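Local coordinates for phosphoglycolate phosphatase (Lactobacillus plantarum, PDB 2HDO), which probably hydrolyses 2-phosphoglycolate to glycolate and phosphate, as a member of the haloacid dehalogenase-like hydrolases, at residues 90-94 with 121-125. Residues are numbered along the deposited sequence; the frame is centred on the assembly and turned at random.
Sequences SLFEQ and FMMRM
Phe92 and Phe121 lie almost flat against each other in an offset stack, ring centroids 4.7 Å apart and planes only 11° from parallel. The slip places CD2 and CE2 of Phe92 over CG and CD1 of Phe121, and the two CB atoms also touch, at 3.8 Å. Phe121 reaches this pose with CG lodged between its own backbone N and carbonyl carbon (chi1 76°). The selenomethionine Met125 bends at chi2 and brings its methyl obliquely against the far end of the Phe92 ring, CE to CZ 3.6 Å, while the same methyl sits at the edge of the Phe121 ring. With an alanine at Phe92, the Phe121 face and the Met125 methyl are likely to lose the ring they pack on. Toward solvent, Arg124, extended from CG to NE, lays one guanidinium face over Phe92 O and Glu93 CA, so NE does not point its N-H at that oxygen; NH2 makes a salt bridge of 3.3 Å with Glu93 OE1, carboxylate and guanidinium planes 69° apart. Aromatic and selenomethionine packing under a surface ion pair thus joins helix 88-94 to the 3-10 turn leading into edge strand 125-129, on the flank of the Rossmann-like parallel sheet of the HAD fold.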
loop_
_atom_site.group_PDB
_atom_site.type_symbol
_atom_site.label_atom_id
_atom_site.label_comp_id
_atom_site.label_asym_id
_atom_site.label_seq_id
_atom_site.Cartn_x
_atom_site.Cartn_y
_atom_site.Cartn_z
ATOM N N SER A 90 -1.211 17.063 6.469
ATOM C CA SER A 90 -0.228 18.139 6.572
ATOM C C SER A 90 0.934 17.912 5.639
ATOM O O SER A 90 1.521 18.837 5.090
ATOM C CB SER A 90 0.322 18.219 7.983
ATOM O OG SER A 90 -0.705 18.448 8.918
ATOM N N LEU A 91 1.310 16.652 5.493
ATOM C CA LEU A 91 2.401 16.304 4.613
ATOM C C LEU A 91 2.090 16.740 3.195
ATOM O O LEU A 91 2.913 17.343 2.532
ATOM C CB LEU A 91 2.688 14.819 4.662
ATOM C CG LEU A 91 3.661 14.266 3.614
ATOM C CD1 LEU A 91 5.055 14.787 3.878
ATOM C CD2 LEU A 91 3.593 12.747 3.580
ATOM N N PHE A 92 0.909 16.393 2.713
ATOM C CA PHE A 92 0.540 16.690 1.345
ATOM C C PHE A 92 0.321 18.212 1.084
ATOM O O PHE A 92 0.533 18.689 -0.035
ATOM C CB PHE A 92 -0.636 15.786 0.918
ATOM C CG PHE A 92 -0.216 14.382 0.612
ATOM C CD1 PHE A 92 0.479 14.127 -0.539
ATOM C CD2 PHE A 92 -0.498 13.335 1.457
ATOM C CE1 PHE A 92 0.929 12.872 -0.846
ATOM C CE2 PHE A 92 -0.070 12.035 1.155
ATOM C CZ PHE A 92 0.642 11.793 0.016
ATOM N N GLU A 93 0.042 18.965 2.147
ATOM C CA GLU A 93 0.022 20.440 2.060
ATOM C C GLU A 93 1.415 21.028 1.888
ATOM O O GLU A 93 1.553 22.130 1.345
ATOM C CB GLU A 93 -0.587 21.080 3.311
ATOM C CG GLU A 93 -1.907 20.514 3.815
ATOM C CD GLU A 93 -3.089 20.951 3.018
ATOM O OE1 GLU A 93 -2.880 21.470 1.902
ATOM O OE2 GLU A 93 -4.230 20.781 3.514
ATOM N N GLN A 94 2.442 20.351 2.383
ATOM C CA GLN A 94 3.783 20.933 2.443
ATOM C C GLN A 94 4.744 20.385 1.372
ATOM O O GLN A 94 5.751 21.019 1.075
ATOM C CB GLN A 94 4.399 20.677 3.819
ATOM C CG GLN A 94 3.676 21.286 5.032
ATOM C CD GLN A 94 3.567 22.785 4.989
ATOM O OE1 GLN A 94 4.497 23.486 4.565
ATOM N NE2 GLN A 94 2.423 23.301 5.436
ATOM N N PHE A 121 -6.299 15.246 -0.945
ATOM C CA PHE A 121 -4.904 15.075 -1.389
ATOM C C PHE A 121 -4.825 14.225 -2.638
ATOM O O PHE A 121 -3.877 14.325 -3.388
ATOM C CB PHE A 121 -3.967 14.538 -0.282
ATOM C CG PHE A 121 -4.113 13.065 -0.009
ATOM C CD1 PHE A 121 -3.455 12.126 -0.808
ATOM C CD2 PHE A 121 -4.885 12.619 1.033
ATOM C CE1 PHE A 121 -3.592 10.780 -0.568
ATOM C CE2 PHE A 121 -5.015 11.287 1.280
ATOM C CZ PHE A 121 -4.369 10.356 0.473
HETATM N N MSE A 122 -5.848 13.405 -2.909
HETATM C CA MSE A 122 -5.827 12.666 -4.165
HETATM C C MSE A 122 -5.788 13.537 -5.439
HETATM O O MSE A 122 -5.320 13.064 -6.495
HETATM C CB MSE A 122 -7.003 11.679 -4.214
HETATM C CG MSE A 122 -6.966 10.670 -3.107
HETATM SE SE MSE A 122 -5.557 9.328 -3.394
HETATM C CE MSE A 122 -6.371 8.405 -4.920
HETATM N N MSE A 123 -6.255 14.785 -5.357
HETATM C CA MSE A 123 -6.141 15.731 -6.464
HETATM C C MSE A 123 -4.696 16.092 -6.805
HETATM O O MSE A 123 -4.444 16.664 -7.868
HETATM C CB MSE A 123 -6.913 17.014 -6.162
HETATM C CG MSE A 123 -8.409 16.805 -5.978
HETATM SE SE MSE A 123 -9.499 17.561 -7.427
HETATM C CE MSE A 123 -9.100 19.443 -7.092
ATOM N N ARG A 124 -3.759 15.778 -5.910
ATOM C CA ARG A 124 -2.326 16.045 -6.154
ATOM C C ARG A 124 -1.593 14.874 -6.800
ATOM O O ARG A 124 -0.401 14.967 -7.107
ATOM C CB ARG A 124 -1.601 16.378 -4.862
ATOM C CG ARG A 124 -2.167 17.566 -4.138
ATOM C CD ARG A 124 -1.234 18.016 -3.022
ATOM N NE ARG A 124 -1.960 18.914 -2.118
ATOM C CZ ARG A 124 -2.016 20.244 -2.240
ATOM N NH1 ARG A 124 -1.358 20.892 -3.208
ATOM N NH2 ARG A 124 -2.727 20.940 -1.363
HETATM N N MSE A 125 -2.283 13.754 -6.947
HETATM C CA MSE A 125 -1.686 12.566 -7.509
HETATM C C MSE A 125 -1.601 12.648 -9.020
HETATM O O MSE A 125 -2.597 12.837 -9.705
HETATM C CB MSE A 125 -2.420 11.282 -7.061
HETATM C CG MSE A 125 -2.555 11.054 -5.572
HETATM SE SE MSE A 125 -0.815 10.753 -4.780
HETATM C CE MSE A 125 -1.145 10.551 -2.896
#